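Side-chain contacts in luciferase-like monooxygenase (Streptomyces bottropensis, PDB 4US5), which probably acts as a flavin-dependent monooxygenase of the bacterial luciferase family, using molecular oxygen to oxidise an organic substrate: residues B[30-35]-B[41-46]; B[143-148]-B[182-187]; B[188-193]-B[197-202]; B[247-252]-B[257-262]. All coordinates share one frame; numbering follows the deposited sequence. Where two conformers were deposited one is given.

Interaction 1. Residues B[30-35]-B[41-46]; sequences ELARLA and ERFWVA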
loop_
_atom_site.group_PDB
_atom_site.type_symbol
_atom_site.label_atom_id
_atom_site.label_comp_id
_atom_site.label_asym_id
_atom_site.label_seq_id
_atom_site.Cartn_x
_atom_site.Cartn_y
_atom_site.Cartn_z
ATOM N N GLU B 30 -6.161 -13.704 9.271
ATOM C CA GLU B 30 -6.936 -14.836 9.712
ATOM C C GLU B 30 -8.418 -14.478 9.913
ATOM O O GLU B 30 -9.338 -15.202 9.457
ATOM C CB GLU B 30 -6.402 -15.375 11.034
ATOM C CG GLU B 30 -7.011 -16.731 11.363
ATOM C CD GLU B 30 -6.440 -17.395 12.608
ATOM O OE1 GLU B 30 -5.715 -16.721 13.402
ATOM O OE2 GLU B 30 -6.764 -18.613 12.798
ATOM N N LEU B 31 -8.656 -13.337 10.512
ATOM C CA LEU B 31 -10.034 -12.873 10.717
ATOM C C LEU B 31 -10.709 -12.571 9.400
ATOM O O LEU B 31 -11.883 -12.909 9.200
ATOM C CB LEU B 31 -10.077 -11.680 11.651
ATOM C CG LEU B 31 -11.446 -11.078 11.899
ATOM C CD1 LEU B 31 -12.398 -12.087 12.519
ATOM C CD2 LEU B 31 -11.315 -9.837 12.782
ATOM N N ALA B 32 -9.990 -11.956 8.466
ATOM C CA ALA B 32 -10.552 -11.664 7.163
ATOM C C ALA B 32 -10.928 -12.938 6.372
ATOM O O ALA B 32 -11.954 -12.979 5.747
ATOM C CB ALA B 32 -9.592 -10.829 6.347
ATOM N N ARG B 33 -10.069 -13.949 6.418
ATOM C CA ARG B 33 -10.376 -15.235 5.776
ATOM C C ARG B 33 -11.641 -15.860 6.395
ATOM O O ARG B 33 -12.541 -16.316 5.680
ATOM C CB ARG B 33 -9.207 -16.192 5.918
ATOM C CG ARG B 33 -7.984 -15.861 5.076
ATOM C CD ARG B 33 -6.999 -17.012 5.332
ATOM N NE ARG B 33 -5.676 -16.843 4.773
ATOM C CZ ARG B 33 -4.569 -16.762 5.494
ATOM N NH1 ARG B 33 -4.624 -16.785 6.823
ATOM N NH2 ARG B 33 -3.406 -16.632 4.878
ATOM N N LEU B 34 -11.742 -15.796 7.715
ATOM C CA LEU B 34 -12.954 -16.293 8.406
ATOM C C LEU B 34 -14.183 -15.520 7.986
ATOM O O LEU B 34 -15.215 -16.110 7.616
ATOM C CB LEU B 34 -12.768 -16.265 9.902
ATOM C CG LEU B 34 -13.973 -16.754 10.725
ATOM C CD1 LEU B 34 -14.265 -18.243 10.416
ATOM C CD2 LEU B 34 -13.718 -16.583 12.180
ATOM N N ALA B 35 -14.069 -14.194 8.010
ATOM C CA ALA B 35 -15.171 -13.338 7.638
ATOM C C ALA B 35 -15.600 -13.561 6.202
ATOM O O ALA B 35 -16.805 -13.549 5.877
ATOM C CB ALA B 35 -14.798 -11.885 7.890
ATOM N N GLU B 41 -20.027 -8.973 4.737
ATOM C CA GLU B 41 -20.119 -8.164 3.517
ATOM C C GLU B 41 -18.808 -7.505 3.114
ATOM O O GLU B 41 -18.435 -7.537 1.939
ATOM C CB GLU B 41 -21.165 -7.048 3.641
ATOM C CG GLU B 41 -22.543 -7.522 3.961
ATOM C CD GLU B 41 -23.150 -8.404 2.896
ATOM O OE1 GLU B 41 -22.894 -8.143 1.675
ATOM O OE2 GLU B 41 -23.803 -9.394 3.309
ATOM N N ARG B 42 -18.142 -6.860 4.085
ATOM C CA ARG B 42 -16.890 -6.128 3.843
ATOM C C ARG B 42 -15.974 -6.211 5.051
ATOM O O ARG B 42 -16.419 -6.440 6.180
ATOM C CB ARG B 42 -17.124 -4.666 3.447
ATOM C CG ARG B 42 -17.656 -3.743 4.554
ATOM C CD ARG B 42 -18.296 -2.480 3.996
ATOM N NE ARG B 42 -19.608 -2.731 3.383
ATOM C CZ ARG B 42 -19.940 -2.432 2.120
ATOM N NH1 ARG B 42 -19.055 -1.924 1.262
ATOM N NH2 ARG B 42 -21.174 -2.663 1.700
ATOM N N PHE B 43 -14.697 -5.996 4.797
ATOM C CA PHE B 43 -13.668 -6.023 5.819
ATOM C C PHE B 43 -12.912 -4.708 5.656
ATOM O O PHE B 43 -12.257 -4.483 4.628
ATOM C CB PHE B 43 -12.741 -7.205 5.586
ATOM C CG PHE B 43 -11.741 -7.430 6.714
ATOM C CD1 PHE B 43 -10.571 -6.682 6.787
ATOM C CD2 PHE B 43 -11.991 -8.353 7.697
ATOM C CE1 PHE B 43 -9.684 -6.875 7.809
ATOM C CE2 PHE B 43 -11.094 -8.560 8.711
ATOM C CZ PHE B 43 -9.933 -7.824 8.762
ATOM N N TRP B 44 -13.023 -3.834 6.645
ATOM C CA TRP B 44 -12.339 -2.575 6.599
ATOM C C TRP B 44 -11.160 -2.547 7.536
ATOM O O TRP B 44 -11.222 -3.088 8.642
ATOM C CB TRP B 44 -13.306 -1.457 6.981
ATOM C CG TRP B 44 -14.235 -1.046 5.918
ATOM C CD1 TRP B 44 -14.291 -1.510 4.635
ATOM C CD2 TRP B 44 -15.294 -0.109 6.050
ATOM N NE1 TRP B 44 -15.289 -0.883 3.951
ATOM C CE2 TRP B 44 -15.914 0.008 4.785
ATOM C CE3 TRP B 44 -15.760 0.681 7.108
ATOM C CZ2 TRP B 44 -17.015 0.814 4.559
ATOM C CZ3 TRP B 44 -16.854 1.510 6.874
ATOM C CH2 TRP B 44 -17.444 1.596 5.609
ATOM N N VAL B 45 -10.114 -1.846 7.130
ATOM C CA VAL B 45 -8.915 -1.669 7.944
ATOM C C VAL B 45 -8.807 -0.177 8.317
ATOM O O VAL B 45 -8.815 0.682 7.418
ATOM C CB VAL B 45 -7.658 -2.107 7.190
ATOM C CG1 VAL B 45 -6.395 -1.951 8.061
ATOM C CG2 VAL B 45 -7.787 -3.544 6.724
ATOM N N ALA B 46 -8.641 0.109 9.609
ATOM C CA ALA B 46 -8.588 1.475 10.134
ATOM C C ALA B 46 -7.144 1.986 10.126
ATOM O O ALA B 46 -6.201 1.211 10.004
ATOM C CB ALA B 46 -9.197 1.542 11.519
#
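Ala32 of helix 21-38 and Phe43 of strand 42-45 form a buried, wholly apolar CH-pi contact inside one beta-alpha-beta unit, strand 6-11, helix 21-38 and strand 42-45, of the TIM-barrel fold. The methyl of Ala32 sits over one face of the phenyl ring, displaced toward the rim, with CB 3.7 Å from the ring centroid and 16° off the ring normal. The helix backbone takes part as well: Ala32 CA comes to 3.5 Å from Phe43 CE2. Such closeness suits alanine, whose single methyl lets the helix lie against a large ring. Leu31 supplies a second touch, from another direction, its CG standing near the ring plane at the edge, 4.1 Å from Phe43 CE2. CB of Phe43 already points toward the helix, and with CG anti to the backbone N (chi1 -172°) the ring is carried on to Ala32. Val9 and Glu11 of strand 6-11 and Ile66 of helix 59-68 also touch this ring, while Leu31 packs on Tyr326 of helix 319-332. Replacing Phe43 by an alanine is likely to open a gap between strand and helix, leaving the Ala32 methyl without its aromatic face. With no hydrogen bond across the contact, its hold rests on dispersion and the exclusion of water, and depends on how well the surfaces fit.

Interaction 2. Residues B[143-148]-B[182-187]; sequences QLRAYL and ARLGLP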
loop_
_atom_site.group_PDB
_atom_site.type_symbol
_atom_site.label_atom_id
_atom_site.label_comp_id
_atom_site.label_asym_id
_atom_site.label_seq_id
_atom_site.Cartn_x
_atom_site.Cartn_y
_atom_site.Cartn_z
ATOM N N GLN B 143 -12.266 16.727 -4.235
ATOM C CA GLN B 143 -11.100 16.568 -5.095
ATOM C C GLN B 143 -10.838 15.088 -5.398
ATOM O O GLN B 143 -10.528 14.712 -6.521
ATOM C CB GLN B 143 -9.860 17.106 -4.421
ATOM C CG GLN B 143 -9.671 18.595 -4.380
ATOM C CD GLN B 143 -8.287 18.913 -3.845
ATOM O OE1 GLN B 143 -8.065 18.888 -2.637
ATOM N NE2 GLN B 143 -7.328 19.125 -4.745
ATOM N N LEU B 144 -10.939 14.258 -4.371
ATOM C CA LEU B 144 -10.740 12.804 -4.527
ATOM C C LEU B 144 -11.748 12.254 -5.515
ATOM O O LEU B 144 -11.408 11.494 -6.395
ATOM C CB LEU B 144 -10.875 12.124 -3.167
ATOM C CG LEU B 144 -10.840 10.608 -3.131
ATOM C CD1 LEU B 144 -9.584 10.073 -3.805
ATOM C CD2 LEU B 144 -10.909 10.162 -1.675
ATOM N N ARG B 145 -13.020 12.601 -5.326
ATOM C CA ARG B 145 -14.088 12.114 -6.217
ATOM C C ARG B 145 -13.809 12.540 -7.663
ATOM O O ARG B 145 -13.983 11.745 -8.578
ATOM C CB ARG B 145 -15.452 12.612 -5.678
ATOM C CG ARG B 145 -16.731 12.043 -6.232
ATOM C CD ARG B 145 -17.892 12.795 -5.565
ATOM N NE ARG B 145 -18.873 11.915 -4.961
ATOM C CZ ARG B 145 -19.888 12.342 -4.206
ATOM N NH1 ARG B 145 -20.043 13.628 -3.950
ATOM N NH2 ARG B 145 -20.752 11.469 -3.717
ATOM N N ALA B 146 -13.290 13.749 -7.857
ATOM C CA ALA B 146 -12.939 14.243 -9.176
ATOM C C ALA B 146 -11.767 13.468 -9.771
ATOM O O ALA B 146 -11.769 13.125 -10.945
ATOM C CB ALA B 146 -12.607 15.734 -9.127
ATOM N N TYR B 147 -10.765 13.152 -8.954
ATOM C CA TYR B 147 -9.647 12.358 -9.472
ATOM C C TYR B 147 -10.084 10.957 -9.848
ATOM O O TYR B 147 -9.548 10.359 -10.777
ATOM C CB TYR B 147 -8.510 12.303 -8.467
ATOM C CG TYR B 147 -7.707 13.581 -8.353
ATOM C CD1 TYR B 147 -7.182 14.199 -9.475
ATOM C CD2 TYR B 147 -7.423 14.115 -7.124
ATOM C CE1 TYR B 147 -6.396 15.325 -9.359
ATOM C CE2 TYR B 147 -6.663 15.246 -6.991
ATOM C CZ TYR B 147 -6.164 15.853 -8.111
ATOM O OH TYR B 147 -5.407 16.943 -7.972
ATOM N N LEU B 148 -11.068 10.431 -9.155
ATOM C CA LEU B 148 -11.609 9.117 -9.460
ATOM C C LEU B 148 -12.578 9.118 -10.665
ATOM O O LEU B 148 -13.048 8.075 -11.072
ATOM C CB LEU B 148 -12.302 8.509 -8.221
ATOM C CG LEU B 148 -11.324 8.156 -7.086
ATOM C CD1 LEU B 148 -12.082 7.818 -5.819
ATOM C CD2 LEU B 148 -10.436 6.978 -7.504
ATOM N N ALA B 182 -24.656 13.302 3.929
ATOM C CA ALA B 182 -25.968 13.538 3.312
ATOM C C ALA B 182 -25.883 14.525 2.147
ATOM O O ALA B 182 -26.358 14.249 1.052
ATOM C CB ALA B 182 -26.938 14.056 4.356
ATOM N N ARG B 183 -25.228 15.644 2.400
ATOM C CA ARG B 183 -25.061 16.688 1.418
ATOM C C ARG B 183 -24.401 16.152 0.155
ATOM O O ARG B 183 -24.766 16.520 -0.968
ATOM C CB ARG B 183 -24.254 17.820 2.042
ATOM C CG ARG B 183 -24.022 19.030 1.170
ATOM C CD ARG B 183 -23.413 20.167 1.986
ATOM N NE ARG B 183 -22.005 19.909 2.254
ATOM C CZ ARG B 183 -21.448 19.765 3.459
ATOM N NH1 ARG B 183 -22.160 19.863 4.600
ATOM N NH2 ARG B 183 -20.147 19.514 3.528
ATOM N N LEU B 184 -23.411 15.290 0.335
ATOM C CA LEU B 184 -22.573 14.813 -0.767
ATOM C C LEU B 184 -23.096 13.538 -1.408
ATOM O O LEU B 184 -22.545 13.061 -2.402
ATOM C CB LEU B 184 -21.126 14.606 -0.273
ATOM C CG LEU B 184 -20.424 15.879 0.191
ATOM C CD1 LEU B 184 -19.130 15.548 0.922
ATOM C CD2 LEU B 184 -20.152 16.804 -0.980
ATOM N N GLY B 185 -24.144 12.974 -0.837
ATOM C CA GLY B 185 -24.740 11.766 -1.361
ATOM C C GLY B 185 -23.827 10.564 -1.214
ATOM O O GLY B 185 -23.780 9.714 -2.082
ATOM N N LEU B 186 -23.123 10.495 -0.093
ATOM C CA LEU B 186 -22.199 9.391 0.139
ATOM C C LEU B 186 -22.748 8.340 1.062
ATOM O O LEU B 186 -23.446 8.672 2.029
ATOM C CB LEU B 186 -20.916 9.928 0.742
ATOM C CG LEU B 186 -20.063 10.696 -0.234
ATOM C CD1 LEU B 186 -18.964 11.414 0.524
ATOM C CD2 LEU B 186 -19.492 9.789 -1.310
ATOM N N PRO B 187 -22.352 7.071 0.841
ATOM C CA PRO B 187 -22.569 6.053 1.839
ATOM C C PRO B 187 -21.841 6.479 3.131
ATOM O O PRO B 187 -20.814 7.133 3.061
ATOM C CB PRO B 187 -21.930 4.804 1.216
ATOM C CG PRO B 187 -21.910 5.061 -0.249
ATOM C CD PRO B 187 -21.720 6.530 -0.381
#
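Arg145 grips the backbone carbonyl of Leu184 end-on with both terminal nitrogens. NH2 lies 2.7 Å from Leu184 O, with an N-H...O angle of 153°, and NH1 3.0 Å from Leu184 O at a more bent 138°; the oxygen lies in the guanidinium plane. Arg145 CG is anti to the backbone N (chi1 -168°), and a bend at chi3 then brings the guanidinium to the carbonyl. Leu184 O sits at the C-terminal end of helix 175-184, just before Gly185, whose positive phi completes a Schellman motif, and the arginine's charge is probably favourable at this helix end. Leucine carbons make van der Waals contacts with the guanidinium: Leu186 CD2 lies obliquely, 3.2 Å from Arg145 NH2, and Leu184 CB 4.0 Å from Arg145 NH1. A leucine in place of Arg145 would probably leave Leu184 O without both of these donors. Leu141 of helix 134-147 packs on Leu184 and Leu186, and Leu168 of strand 167-172 touches Arg145 and Leu186, so the arginine ties its helix to the turn before strand 188-191.

Interaction 3. Residues B[188-193]-B[197-202]; sequences YAYAHF and QFTREA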
loop_
_atom_site.group_PDB
_atom_site.type_symbol
_atom_site.label_atom_id
_atom_site.label_comp_id
_atom_site.label_asym_id
_atom_site.label_seq_id
_atom_site.Cartn_x
_atom_site.Cartn_y
_atom_site.Cartn_z
ATOM N N TYR B 188 -22.406 6.121 4.286
ATOM C CA TYR B 188 -21.994 6.666 5.536
ATOM C C TYR B 188 -21.921 5.594 6.594
ATOM O O TYR B 188 -22.844 4.827 6.736
ATOM C CB TYR B 188 -23.001 7.735 5.976
ATOM C CG TYR B 188 -22.681 8.425 7.265
ATOM C CD1 TYR B 188 -21.530 9.139 7.420
ATOM C CD2 TYR B 188 -23.595 8.415 8.333
ATOM C CE1 TYR B 188 -21.259 9.829 8.601
ATOM C CE2 TYR B 188 -23.323 9.067 9.532
ATOM C CZ TYR B 188 -22.168 9.786 9.657
ATOM O OH TYR B 188 -21.899 10.473 10.811
ATOM N N ALA B 189 -20.817 5.571 7.341
ATOM C CA ALA B 189 -20.671 4.652 8.451
ATOM C C ALA B 189 -20.454 5.444 9.725
ATOM O O ALA B 189 -19.481 6.189 9.854
ATOM C CB ALA B 189 -19.513 3.720 8.200
ATOM N N TYR B 190 -21.377 5.301 10.668
ATOM C CA TYR B 190 -21.307 6.015 11.948
ATOM C C TYR B 190 -20.710 5.173 13.046
ATOM O O TYR B 190 -21.204 4.075 13.350
ATOM C CB TYR B 190 -22.700 6.481 12.415
ATOM C CG TYR B 190 -22.653 7.381 13.634
ATOM C CD1 TYR B 190 -22.448 8.729 13.509
ATOM C CD2 TYR B 190 -22.813 6.863 14.914
ATOM C CE1 TYR B 190 -22.407 9.561 14.634
ATOM C CE2 TYR B 190 -22.769 7.674 16.038
ATOM C CZ TYR B 190 -22.540 9.037 15.881
ATOM O OH TYR B 190 -22.492 9.850 16.991
ATOM N N ALA B 191 -19.710 5.724 13.714
ATOM C CA ALA B 191 -19.066 5.050 14.850
ATOM C C ALA B 191 -19.806 5.233 16.174
ATOM O O ALA B 191 -19.424 6.058 17.011
ATOM C CB ALA B 191 -17.600 5.504 14.983
ATOM N N HIS B 192 -20.773 4.365 16.407
ATOM C CA HIS B 192 -21.541 4.384 17.629
ATOM C C HIS B 192 -20.644 4.209 18.853
ATOM O O HIS B 192 -20.859 4.857 19.903
ATOM C CB HIS B 192 -22.594 3.305 17.593
ATOM C CG HIS B 192 -23.201 3.042 18.916
ATOM N ND1 HIS B 192 -24.121 3.887 19.495
ATOM C CD2 HIS B 192 -22.891 2.120 19.856
ATOM C CE1 HIS B 192 -24.415 3.442 20.705
ATOM N NE2 HIS B 192 -23.725 2.334 20.920
ATOM N N PHE B 193 -19.621 3.371 18.712
ATOM C CA PHE B 193 -18.766 3.046 19.827
ATOM C C PHE B 193 -17.878 4.215 20.215
ATOM O O PHE B 193 -17.280 4.211 21.285
ATOM C CB PHE B 193 -17.907 1.802 19.519
ATOM C CG PHE B 193 -16.885 2.003 18.425
ATOM C CD1 PHE B 193 -17.241 1.910 17.095
ATOM C CD2 PHE B 193 -15.549 2.220 18.729
ATOM C CE1 PHE B 193 -16.310 2.068 16.097
ATOM C CE2 PHE B 193 -14.616 2.389 17.735
ATOM C CZ PHE B 193 -14.990 2.293 16.410
ATOM N N GLN B 197 -23.519 9.061 22.329
ATOM C CA GLN B 197 -24.515 10.085 22.712
ATOM C C GLN B 197 -25.322 10.624 21.520
ATOM O O GLN B 197 -26.423 11.093 21.711
ATOM C CB GLN B 197 -23.849 11.236 23.491
ATOM C CG GLN B 197 -22.842 12.040 22.689
ATOM C CD GLN B 197 -21.405 11.573 22.901
ATOM O OE1 GLN B 197 -21.106 10.346 22.966
ATOM N NE2 GLN B 197 -20.501 12.541 23.008
ATOM N N PHE B 198 -24.804 10.529 20.296
ATOM C CA PHE B 198 -25.470 11.110 19.135
ATOM C C PHE B 198 -25.848 10.138 18.021
ATOM O O PHE B 198 -26.226 10.551 16.938
ATOM C CB PHE B 198 -24.587 12.225 18.561
ATOM C CG PHE B 198 -24.347 13.371 19.530
ATOM C CD1 PHE B 198 -25.413 14.079 20.047
ATOM C CD2 PHE B 198 -23.067 13.783 19.845
ATOM C CE1 PHE B 198 -25.213 15.139 20.919
ATOM C CE2 PHE B 198 -22.852 14.855 20.710
ATOM C CZ PHE B 198 -23.935 15.529 21.249
ATOM N N THR B 199 -25.755 8.841 18.290
ATOM C CA THR B 199 -26.011 7.852 17.256
ATOM C C THR B 199 -27.373 8.016 16.595
ATOM O O THR B 199 -27.481 8.097 15.374
ATOM C CB THR B 199 -25.901 6.428 17.843
ATOM O OG1 THR B 199 -24.613 6.282 18.468
ATOM C CG2 THR B 199 -26.064 5.378 16.741
ATOM N N ARG B 200 -28.429 8.049 17.400
ATOM C CA ARG B 200 -29.766 8.177 16.848
ATOM C C ARG B 200 -29.926 9.452 16.026
ATOM O O ARG B 200 -30.404 9.410 14.878
ATOM C CB ARG B 200 -30.813 8.098 17.968
ATOM C CG ARG B 200 -32.242 8.252 17.459
ATOM C CD ARG B 200 -33.209 8.172 18.603
ATOM N NE ARG B 200 -33.377 6.812 19.139
ATOM C CZ ARG B 200 -34.162 5.881 18.620
ATOM N NH1 ARG B 200 -34.822 6.091 17.500
ATOM N NH2 ARG B 200 -34.288 4.723 19.214
ATOM N N GLU B 201 -29.494 10.569 16.562
ATOM C CA GLU B 201 -29.622 11.850 15.852
ATOM C C GLU B 201 -28.831 11.861 14.557
ATOM O O GLU B 201 -29.321 12.332 13.515
ATOM C CB GLU B 201 -29.193 13.038 16.739
ATOM C CG GLU B 201 -29.297 14.389 16.051
ATOM C CD GLU B 201 -28.804 15.571 16.877
ATOM O OE1 GLU B 201 -28.480 15.410 18.069
ATOM O OE2 GLU B 201 -28.751 16.680 16.320
ATOM N N ALA B 202 -27.593 11.371 14.614
ATOM C CA ALA B 202 -26.730 11.346 13.444
ATOM C C ALA B 202 -27.315 10.519 12.317
ATOM O O ALA B 202 -27.350 10.976 11.187
ATOM C CB ALA B 202 -25.330 10.849 13.812
#
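Thr199 OG1 lies at the edge of the His192 imidazole, near its plane, and approaches the ring of Tyr190 obliquely. Both partners of Tyr190 come obliquely from the same side of the phenol plane, at different rim carbons: Thr199 OG1 is 3.4 Å from Tyr190 CE2, and the methyl of Ala202 stands 3.3 Å from Tyr190 CE1. Tyr188 OH lies in the plane at the Tyr190 edge, and CG of Gln197 covers one face of the Phe198 ring. The small Ala202 suits a place where the helix presses on an aromatic ring. The polar link is a hydrogen bond between His192 ND1 and Thr199 OG1, 2.7 Å long and nearly straight (160°), in which either atom could be the donor. Thr199 holds its hydroxyl beside its backbone N (chi1 -55°), facing the imidazole, while CG2 is anti to that N. The other imidazole nitrogen, NE2, is hydrogen-bonded to Pro284 O, which fixes the ring at both ends. Tyr190 OH bonds to Thr195 O in the connecting loop. Polar ends and apolar surfaces work together: the hydrogen bonds orient the buried rings, and packing joins strand 188-191 to the first turn of helix 199-209 in a beta-alpha-beta unit.

Interaction 4. Residues B[247-252]-B[257-262]; sequences HRRMSQ and LLPPAD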
loop_
_atom_site.group_PDB
_atom_site.type_symbol
_atom_site.label_atom_id
_atom_site.label_comp_id
_atom_site.label_asym_id
_atom_site.label_seq_id
_atom_site.Cartn_x
_atom_site.Cartn_y
_atom_site.Cartn_z
ATOM N N HIS B 247 -9.892 0.785 29.420
ATOM C CA HIS B 247 -10.426 2.118 29.689
ATOM C C HIS B 247 -10.014 2.691 31.046
ATOM O O HIS B 247 -9.768 3.871 31.152
ATOM C CB HIS B 247 -11.948 2.154 29.587
ATOM C CG HIS B 247 -12.431 2.534 28.238
ATOM N ND1 HIS B 247 -12.478 1.633 27.199
ATOM C CD2 HIS B 247 -12.828 3.723 27.730
ATOM C CE1 HIS B 247 -12.888 2.249 26.108
ATOM N NE2 HIS B 247 -13.152 3.506 26.417
ATOM N N ARG B 248 -10.020 1.856 32.079
ATOM C CA ARG B 248 -9.571 2.301 33.417
ATOM C C ARG B 248 -8.163 2.841 33.287
ATOM O O ARG B 248 -7.846 3.931 33.785
ATOM C CB ARG B 248 -9.598 1.145 34.429
ATOM C CG ARG B 248 -8.857 1.469 35.724
ATOM C CD ARG B 248 -8.864 0.311 36.705
ATOM N NE ARG B 248 -10.152 0.159 37.385
ATOM C CZ ARG B 248 -10.403 -0.768 38.303
ATOM N NH1 ARG B 248 -9.464 -1.622 38.677
ATOM N NH2 ARG B 248 -11.586 -0.823 38.873
ATOM N N ARG B 249 -7.322 2.070 32.605
ATOM C CA ARG B 249 -5.919 2.397 32.506
ATOM C C ARG B 249 -5.700 3.662 31.706
ATOM O O ARG B 249 -4.956 4.527 32.110
ATOM C CB ARG B 249 -5.152 1.238 31.860
ATOM C CG ARG B 249 -4.931 0.060 32.774
ATOM C CD ARG B 249 -4.172 -1.002 32.004
ATOM N NE ARG B 249 -3.797 -2.146 32.795
ATOM C CZ ARG B 249 -3.110 -3.174 32.310
ATOM N NH1 ARG B 249 -2.813 -3.230 30.997
ATOM N NH2 ARG B 249 -2.783 -4.170 33.092
HETATM N N MSE B 250 -6.400 3.787 30.587
HETATM C CA MSE B 250 -6.257 4.988 29.764
HETATM C C MSE B 250 -6.721 6.218 30.522
HETATM O O MSE B 250 -6.133 7.291 30.377
HETATM C CB MSE B 250 -7.022 4.863 28.451
HETATM C CG MSE B 250 -6.461 3.765 27.532
HETATM SE SE MSE B 250 -4.703 4.230 26.765
HETATM C CE MSE B 250 -5.265 5.535 25.375
ATOM N N SER B 251 -7.753 6.084 31.348
ATOM C CA SER B 251 -8.251 7.236 32.111
ATOM C C SER B 251 -7.213 7.721 33.119
ATOM O O SER B 251 -7.271 8.855 33.566
ATOM C CB SER B 251 -9.583 6.920 32.829
ATOM O OG SER B 251 -9.425 6.052 33.937
ATOM N N GLN B 252 -6.261 6.845 33.469
ATOM C CA GLN B 252 -5.198 7.174 34.437
ATOM C C GLN B 252 -3.858 7.506 33.748
ATOM O O GLN B 252 -2.838 7.683 34.423
ATOM C CB GLN B 252 -5.005 5.996 35.383
ATOM C CG GLN B 252 -6.237 5.659 36.203
ATOM C CD GLN B 252 -6.092 4.374 36.947
ATOM O OE1 GLN B 252 -6.062 3.287 36.357
ATOM N NE2 GLN B 252 -5.966 4.479 38.253
ATOM N N LEU B 257 -0.549 -2.264 26.082
ATOM C CA LEU B 257 -1.206 -3.169 25.193
ATOM C C LEU B 257 -2.487 -3.703 25.838
ATOM O O LEU B 257 -2.646 -3.647 27.061
ATOM C CB LEU B 257 -0.266 -4.316 24.828
ATOM C CG LEU B 257 1.120 -3.942 24.261
ATOM C CD1 LEU B 257 1.853 -5.214 23.875
ATOM C CD2 LEU B 257 1.024 -2.994 23.077
ATOM N N LEU B 258 -3.417 -4.225 25.007
ATOM C CA LEU B 258 -4.642 -4.793 25.548
ATOM C C LEU B 258 -4.323 -5.896 26.576
ATOM O O LEU B 258 -3.579 -6.828 26.286
ATOM C CB LEU B 258 -5.541 -5.368 24.450
ATOM C CG LEU B 258 -6.326 -4.435 23.537
ATOM C CD1 LEU B 258 -7.377 -5.261 22.762
ATOM C CD2 LEU B 258 -6.999 -3.327 24.279
ATOM N N PRO B 259 -4.894 -5.784 27.802
ATOM C CA PRO B 259 -4.577 -6.791 28.832
ATOM C C PRO B 259 -5.332 -8.133 28.678
ATOM O O PRO B 259 -6.452 -8.182 28.122
ATOM C CB PRO B 259 -5.000 -6.104 30.120
ATOM C CG PRO B 259 -6.102 -5.173 29.722
ATOM C CD PRO B 259 -5.751 -4.702 28.325
ATOM N N PRO B 260 -4.759 -9.216 29.224
ATOM C CA PRO B 260 -5.449 -10.511 29.151
ATOM C C PRO B 260 -6.730 -10.499 29.959
ATOM O O PRO B 260 -6.813 -9.790 30.970
ATOM C CB PRO B 260 -4.418 -11.516 29.703
ATOM C CG PRO B 260 -3.203 -10.748 30.068
ATOM C CD PRO B 260 -3.444 -9.282 29.888
ATOM N N ALA B 261 -7.704 -11.298 29.525
ATOM C CA ALA B 261 -9.035 -11.287 30.106
ATOM C C ALA B 261 -9.030 -11.619 31.605
ATOM O O ALA B 261 -9.666 -10.931 32.399
ATOM C CB ALA B 261 -9.950 -12.250 29.344
ATOM N N ASP B 262 -8.364 -12.697 31.977
ATOM C CA ASP B 262 -8.422 -13.175 33.381
ATOM C C ASP B 262 -7.785 -12.178 34.337
ATOM O O ASP B 262 -8.367 -11.832 35.367
ATOM C CB ASP B 262 -7.812 -14.564 33.504
ATOM C CG ASP B 262 -8.679 -15.634 32.853
ATOM O OD1 ASP B 262 -9.921 -15.538 32.947
ATOM O OD2 ASP B 262 -8.128 -16.571 32.262
HETATM O O HOH W 1 -1.265 -4.881 29.159
HETATM O O HOH W 2 -3.821 -1.715 28.871
#
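Arg249 reaches from helix 233-251 to Pro259 and, through water, to Leu257 in the loop before helix 261-268. Its CB points toward that loop, and with CG anti to the carbonyl carbon (chi1 -75°) and the chain extended from CG to NE, the guanidinium is carried to the loop; the side chain also touches Leu263 of helix 261-268. NE has a long, weak ion pair with Asp254, and Arg256 brings a like charge close by. At the guanidinium, Pro259 takes over: its CB lies over one face, 3.7 Å from Arg249 NH1, and also 4.2 Å from Arg249 NH2. A proline suits this place because its compact aliphatic ring can lie under a flat cation. Leu257 O is at the edge, but 4.0 Å from Arg249 NH1, so two waters in the guanidinium plane bridge the pair. Water 1 accepts from Arg249 NH1 at 2.9 Å and donates to Leu257 O at 2.8 Å. Water 2 accepts from Arg249 NH1 at 2.8 Å; it lies 2.9 Å from Leu257 O, although its protons have competing acceptors. Pro259 O, in turn, is bonded to Thr242 of the same long helix. The guanidinium thus combines two modes, a face laid on hydrocarbon and an edge given to water, so that a charged group can lie over an apolar ring while its NH1 remains solvated.

From the N terminus the four contacts come in series, none enclosing or crossing another. Interaction 1 closes the short link from helix 21-38 to strand 42-45. Interaction 2 spans a much longer loop of 33 residues, which contains strand 167-172 and most of helix 175-184. Interaction 3 adjoins it and closes the short turn between strand 188-191 and helix 199-209, with three residues between its segments. Interaction 4 closes the loop between helices 233-251 and 261-268, with four residues between its segments. Interactions 1 and 3 lie on opposite sides of the chain's centre yet meet, Trp44 CZ3 being 3.7 Å from Ala189 CB. Interactions 2 and 4, centres about 38 Å apart, tie peripheral helices.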